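Local coordinates for protein endonuclease IV (Thermus thermophilus, PDB 3AAM) that cleaves phosphodiester bonds at apurinic or apyrimidinic sites in DNA, as part of base excision repair, and also has 3'-5' exonuclease activity, at residues Val67-Tyr72 / Tyr104-Pro109; Cys167-His172 / His204-Val209. All coordinates share one frame; numbering follows the deposited sequence.

Contact 1 of 2, residues Val67-Tyr72 / Tyr104-Pro109. With PO4 (phosphate ion), chain C.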
loop_
_atom_site.group_PDB
_atom_site.type_symbol
_atom_site.label_atom_id
_atom_site.label_comp_id
_atom_site.label_asym_id
_atom_site.label_seq_id
_atom_site.Cartn_x
_atom_site.Cartn_y
_atom_site.Cartn_z
ATOM N N VAL A 67 7.496 1.758 -2.155
ATOM C CA VAL A 67 6.604 0.637 -1.938
ATOM C C VAL A 67 6.196 0.066 -3.284
ATOM O O VAL A 67 5.919 0.816 -4.218
ATOM C CB VAL A 67 5.299 1.074 -1.223
ATOM C CG1 VAL A 67 4.413 -0.131 -0.981
ATOM C CG2 VAL A 67 5.617 1.781 0.081
ATOM N N ILE A 68 6.175 -1.257 -3.390
ATOM C CA ILE A 68 5.729 -1.900 -4.614
ATOM C C ILE A 68 4.356 -2.488 -4.306
ATOM O O ILE A 68 4.190 -3.216 -3.326
ATOM C CB ILE A 68 6.700 -3.016 -5.075
ATOM C CG1 ILE A 68 7.875 -2.376 -5.824
ATOM C CG2 ILE A 68 5.970 -4.025 -5.958
ATOM C CD1 ILE A 68 8.942 -3.350 -6.287
ATOM N N HIS A 69 3.370 -2.138 -5.127
ATOM C CA HIS A 69 2.014 -2.635 -4.944
ATOM C C HIS A 69 1.794 -3.835 -5.862
ATOM O O HIS A 69 2.155 -3.793 -7.037
ATOM C CB HIS A 69 0.995 -1.540 -5.296
ATOM C CG HIS A 69 -0.357 -1.745 -4.684
ATOM N ND1 HIS A 69 -1.098 -2.892 -4.870
ATOM C CD2 HIS A 69 -1.095 -0.950 -3.871
ATOM C CE1 HIS A 69 -2.231 -2.797 -4.198
ATOM N NE2 HIS A 69 -2.255 -1.628 -3.584
ATOM N N ALA A 70 1.222 -4.905 -5.321
ATOM C CA ALA A 70 0.921 -6.092 -6.114
ATOM C C ALA A 70 -0.317 -5.765 -6.945
ATOM O O ALA A 70 -1.075 -4.856 -6.610
ATOM C CB ALA A 70 0.638 -7.282 -5.196
ATOM N N SER A 71 -0.533 -6.501 -8.028
ATOM C CA SER A 71 -1.699 -6.244 -8.863
ATOM C C SER A 71 -2.990 -6.648 -8.173
ATOM O O SER A 71 -2.990 -7.490 -7.276
ATOM C CB SER A 71 -1.597 -7.004 -10.181
ATOM O OG SER A 71 -2.831 -6.933 -10.876
ATOM N N TYR A 72 -4.094 -6.046 -8.602
ATOM C CA TYR A 72 -5.400 -6.359 -8.049
ATOM C C TYR A 72 -5.761 -7.783 -8.472
ATOM O O TYR A 72 -6.652 -8.408 -7.898
ATOM C CB TYR A 72 -6.442 -5.372 -8.584
ATOM C CG TYR A 72 -6.589 -5.403 -10.091
ATOM C CD1 TYR A 72 -7.415 -6.337 -10.716
ATOM C CD2 TYR A 72 -5.882 -4.510 -10.895
ATOM C CE1 TYR A 72 -7.531 -6.380 -12.106
ATOM C CE2 TYR A 72 -5.988 -4.545 -12.280
ATOM C CZ TYR A 72 -6.814 -5.482 -12.881
ATOM O OH TYR A 72 -6.926 -5.515 -14.253
ATOM N N TYR A 104 9.306 -2.374 0.912
ATOM C CA TYR A 104 7.960 -2.910 1.110
ATOM C C TYR A 104 7.192 -3.304 -0.144
ATOM O O TYR A 104 7.308 -2.667 -1.187
ATOM C CB TYR A 104 7.093 -1.897 1.872
ATOM C CG TYR A 104 7.598 -1.542 3.248
ATOM C CD1 TYR A 104 7.618 -2.489 4.267
ATOM C CD2 TYR A 104 8.080 -0.263 3.523
ATOM C CE1 TYR A 104 8.111 -2.176 5.533
ATOM C CE2 TYR A 104 8.575 0.062 4.785
ATOM C CZ TYR A 104 8.587 -0.901 5.782
ATOM O OH TYR A 104 9.091 -0.597 7.027
ATOM N N VAL A 105 6.403 -4.365 -0.011
ATOM C CA VAL A 105 5.520 -4.845 -1.071
ATOM C C VAL A 105 4.168 -4.953 -0.369
ATOM O O VAL A 105 4.071 -5.555 0.698
ATOM C CB VAL A 105 5.929 -6.241 -1.604
ATOM C CG1 VAL A 105 4.837 -6.793 -2.518
ATOM C CG2 VAL A 105 7.237 -6.139 -2.361
ATOM N N VAL A 106 3.133 -4.356 -0.950
ATOM C CA VAL A 106 1.807 -4.391 -0.342
ATOM C C VAL A 106 0.807 -5.092 -1.253
ATOM O O VAL A 106 0.823 -4.905 -2.472
ATOM C CB VAL A 106 1.326 -2.949 -0.007
ATOM C CG1 VAL A 106 1.265 -2.107 -1.271
ATOM C CG2 VAL A 106 -0.021 -2.992 0.684
ATOM N N VAL A 107 -0.061 -5.900 -0.654
ATOM C CA VAL A 107 -1.046 -6.662 -1.407
ATOM C C VAL A 107 -2.369 -6.712 -0.668
ATOM O O VAL A 107 -2.396 -6.647 0.558
ATOM C CB VAL A 107 -0.546 -8.117 -1.613
ATOM C CG1 VAL A 107 -0.336 -8.787 -0.265
ATOM C CG2 VAL A 107 -1.538 -8.908 -2.457
ATOM N N HIS A 108 -3.474 -6.799 -1.404
ATOM C CA HIS A 108 -4.753 -6.921 -0.726
ATOM C C HIS A 108 -4.874 -8.416 -0.408
ATOM O O HIS A 108 -4.343 -9.255 -1.134
ATOM C CB HIS A 108 -5.917 -6.386 -1.590
ATOM C CG HIS A 108 -6.080 -7.054 -2.921
ATOM N ND1 HIS A 108 -7.054 -6.669 -3.820
ATOM C CD2 HIS A 108 -5.408 -8.071 -3.510
ATOM C CE1 HIS A 108 -6.974 -7.422 -4.904
ATOM N NE2 HIS A 108 -5.983 -8.281 -4.740
ATOM N N PRO A 109 -5.532 -8.766 0.708
ATOM C CA PRO A 109 -5.706 -10.160 1.134
ATOM C C PRO A 109 -6.361 -11.100 0.134
ATOM O O PRO A 109 -5.943 -12.252 -0.007
ATOM C CB PRO A 109 -6.536 -10.029 2.409
ATOM C CG PRO A 109 -6.132 -8.709 2.941
ATOM C CD PRO A 109 -6.093 -7.845 1.710
HETATM P P PO4 C . -5.830 -1.127 -3.297
HETATM O O1 PO4 C . -5.779 -0.931 -4.858
HETATM O O2 PO4 C . -4.652 -0.319 -2.628
HETATM O O3 PO4 C . -7.195 -0.608 -2.757
HETATM O O4 PO4 C . -5.688 -2.662 -2.960
HETATM O O HOH W 1 -3.012 -6.186 -4.313
#
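In the parallel barrel of this TIM-barrel enzyme, Ile68 and His69 pair with Val105 and Val106 as neighbouring strands of a beta-alpha-beta unit, with helix 82-100 making the crossover. Three backbone bonds zip the strands: Ile68 N to Tyr104 O, Val106 N to Ile68 O (2.8 Å) and Ala70 N to Val106 O. On the face turned toward helix 82-100, Ile68 CB meets Val105 CG2. On the other face Val106 CG1, set between its backbone N and carbonyl carbon (chi1 60°), touches Val67 CG1 at 3.7 Å and lies over one face of the His69 imidazole, a CH-pi contact of 4.0 Å from CG1 to the ring centroid. The ring of His204 meets that of His69 at a shallow angle between their planes.

Both nitrogens of His69 are used. ND1 turns back to donate to Ala70 O at 2.6 Å; the oxygen lies close to the ring plane and is met on a lone pair, which fixes the ring's rotation. NE2 at the far end donates to PO4 O2 at 2.9 Å. Were His69 cut back to an alanine, Ala70 O and the phosphate would probably lose these donors and a gap would open beside Val106 CG1.

Ala70 CB, just past its strand, still packs on Val107 CG2 before the segments diverge. The His108 ring has its CE1 edge 3.2 Å from Tyr72 O, while its NE2 is hydrogen-bonded to Val74 O. Water 1 bridges the two loops, accepting from His108 N at 3.0 Å and donating to Ser71 O.

Contact 2 of 2, residues Cys167-His172 / His204-Val209. With MN (manganese (II) ion), chain B.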
loop_
_atom_site.group_PDB
_atom_site.type_symbol
_atom_site.label_atom_id
_atom_site.label_comp_id
_atom_site.label_asym_id
_atom_site.label_seq_id
_atom_site.Cartn_x
_atom_site.Cartn_y
_atom_site.Cartn_z
ATOM N N CYS A 167 -0.650 -2.769 6.185
ATOM C CA CYS A 167 -0.812 -1.479 5.536
ATOM C C CYS A 167 -2.253 -1.066 5.809
ATOM O O CYS A 167 -3.190 -1.766 5.433
ATOM C CB CYS A 167 -0.600 -1.565 4.022
ATOM S SG CYS A 167 -1.080 -0.030 3.166
ATOM N N LEU A 168 -2.431 0.059 6.485
ATOM C CA LEU A 168 -3.766 0.548 6.776
ATOM C C LEU A 168 -4.285 1.398 5.628
ATOM O O LEU A 168 -3.622 2.349 5.212
ATOM C CB LEU A 168 -3.758 1.407 8.039
ATOM C CG LEU A 168 -5.004 2.279 8.229
ATOM C CD1 LEU A 168 -6.215 1.394 8.526
ATOM C CD2 LEU A 168 -4.766 3.276 9.351
ATOM N N ASP A 169 -5.453 1.042 5.104
ATOM C CA ASP A 169 -6.074 1.840 4.057
ATOM C C ASP A 169 -7.301 2.455 4.722
ATOM O O ASP A 169 -8.219 1.749 5.147
ATOM C CB ASP A 169 -6.488 0.991 2.852
ATOM C CG ASP A 169 -7.060 1.836 1.723
ATOM O OD1 ASP A 169 -8.029 2.588 1.977
ATOM O OD2 ASP A 169 -6.544 1.757 0.586
ATOM N N THR A 170 -7.298 3.776 4.838
ATOM C CA THR A 170 -8.394 4.494 5.476
ATOM C C THR A 170 -9.728 4.400 4.737
ATOM O O THR A 170 -10.791 4.441 5.362
ATOM C CB THR A 170 -8.017 5.962 5.652
ATOM O OG1 THR A 170 -7.428 6.439 4.436
ATOM C CG2 THR A 170 -7.014 6.119 6.789
ATOM N N CYS A 171 -9.682 4.289 3.414
ATOM C CA CYS A 171 -10.909 4.172 2.627
ATOM C C CYS A 171 -11.519 2.813 2.926
ATOM O O CYS A 171 -12.716 2.700 3.199
ATOM C CB CYS A 171 -10.606 4.281 1.129
ATOM S SG CYS A 171 -12.043 4.010 0.049
ATOM N N HIS A 172 -10.689 1.777 2.875
ATOM C CA HIS A 172 -11.156 0.423 3.152
ATOM C C HIS A 172 -11.742 0.329 4.556
ATOM O O HIS A 172 -12.802 -0.268 4.757
ATOM C CB HIS A 172 -10.006 -0.575 3.029
ATOM C CG HIS A 172 -9.453 -0.697 1.644
ATOM N ND1 HIS A 172 -8.395 -1.525 1.340
ATOM C CD2 HIS A 172 -9.804 -0.094 0.483
ATOM C CE1 HIS A 172 -8.116 -1.425 0.053
ATOM N NE2 HIS A 172 -8.956 -0.564 -0.490
ATOM N N HIS A 204 -2.240 3.744 3.347
ATOM C CA HIS A 204 -2.804 4.176 2.069
ATOM C C HIS A 204 -3.886 5.145 2.538
ATOM O O HIS A 204 -4.984 4.734 2.928
ATOM C CB HIS A 204 -3.423 3.004 1.295
ATOM C CG HIS A 204 -2.421 2.140 0.592
ATOM N ND1 HIS A 204 -1.184 2.601 0.190
ATOM C CD2 HIS A 204 -2.495 0.852 0.179
ATOM C CE1 HIS A 204 -0.540 1.632 -0.439
ATOM N NE2 HIS A 204 -1.314 0.561 -0.460
ATOM N N LEU A 205 -3.542 6.431 2.529
ATOM C CA LEU A 205 -4.412 7.498 3.004
ATOM C C LEU A 205 -5.433 7.941 1.966
ATOM O O LEU A 205 -5.463 9.098 1.549
ATOM C CB LEU A 205 -3.555 8.690 3.447
ATOM C CG LEU A 205 -4.196 9.703 4.400
ATOM C CD1 LEU A 205 -4.386 9.071 5.779
ATOM C CD2 LEU A 205 -3.307 10.929 4.504
ATOM N N ASN A 206 -6.269 6.998 1.558
ATOM C CA ASN A 206 -7.309 7.248 0.570
ATOM C C ASN A 206 -8.592 7.778 1.197
ATOM O O ASN A 206 -9.006 7.306 2.255
ATOM C CB ASN A 206 -7.645 5.943 -0.159
ATOM C CG ASN A 206 -6.480 5.407 -0.960
ATOM O OD1 ASN A 206 -6.148 4.221 -0.887
ATOM N ND2 ASN A 206 -5.857 6.275 -1.734
ATOM N N ASP A 207 -9.220 8.765 0.564
ATOM C CA ASP A 207 -10.492 9.227 1.088
ATOM C C ASP A 207 -11.471 8.250 0.439
ATOM O O ASP A 207 -11.073 7.443 -0.404
ATOM C CB ASP A 207 -10.812 10.667 0.686
ATOM C CG ASP A 207 -11.870 11.294 1.588
ATOM O OD1 ASP A 207 -12.744 10.549 2.089
ATOM O OD2 ASP A 207 -11.841 12.529 1.792
ATOM N N SER A 208 -12.739 8.324 0.812
ATOM C CA SER A 208 -13.730 7.383 0.310
ATOM C C SER A 208 -14.971 7.993 -0.325
ATOM O O SER A 208 -15.536 8.952 0.192
ATOM C CB SER A 208 -14.150 6.473 1.472
ATOM O OG SER A 208 -15.244 5.636 1.148
ATOM N N VAL A 209 -15.386 7.422 -1.453
ATOM C CA VAL A 209 -16.593 7.872 -2.134
ATOM C C VAL A 209 -17.759 7.213 -1.400
ATOM O O VAL A 209 -18.817 7.818 -1.218
ATOM C CB VAL A 209 -16.607 7.430 -3.621
ATOM C CG1 VAL A 209 -17.977 7.706 -4.238
ATOM C CG2 VAL A 209 -15.533 8.172 -4.393
HETATM MN MN MN B . -9.113 0.097 -2.629
HETATM O O HOH W 2 -9.536 0.102 -5.104
#
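Asp169 and His204 form the parallel bridge here, their side chains on the same face of the sheet. Asp169 CB lies 4.0 Å from His204 CB. CG, swung anti to the backbone N (chi1 -177°), sits over the centre of the His172 imidazole. OD1 caps the helix that starts at Thr170: it accepts from His172 N at 2.9 Å, met from above the carboxylate plane, and weakly from Cys171 N. Asp169 OD2 points to the other segment, 3.4 Å from His204 CB; it also lies beside the side-chain amide of Asn206. Asp169 is thus the N-cap of the helix whose first turn carries His172, and His172 NE2 binds the manganese ion at 2.2 Å alongside Asp217 and His219.

The backbones join through His204 N to Leu168 O and Thr170 N to His204 O. Past that point 204-209 bends through an inverse gamma turn centred on Leu205, and side chains take over: Thr170 OG1 donates to Asn206 O at 2.8 Å, tilted from the carbonyl plane, while Thr170 CG2 approaches Leu205 CD1. Cys171 SG reaches Ser208 CB at 3.5 Å. At the start of the pairing Cys167 SG rests over a face of the His204 ring, 3.6 Å from its centroid.

Strand 165-169 runs between strands 135-139 and 202-208 and passes straight into helix 170-176. Helix 230-235 packs on Thr170 and Leu205 from outside, and strand 219-220, carrying His219, lies against Cys171 and Asn206.

Both contacts are buried, hold parallel strands of the same barrel, and lie in series along the chain with their centres about 14 Å apart. Strand 135-139 stands between the two strand pairs, yet they meet inside the barrel: Val106 CG2 packs on Cys167 CB at 3.7 Å, and Val106 CG1 approaches the His204 ring. Contact 1 is the more regular pairing, with a valine-rich strand surface that ends in His69 and, in the loops, a histidine and a bridging water. Contact 2 has a shorter ladder, broken by a turn, and relies more on hydroxyl, thiol and carboxylate groups. It supplies a manganese ligand, whereas contact 1 gives a bound phosphate, probably from the crystallisation liquor, a hydrogen bond.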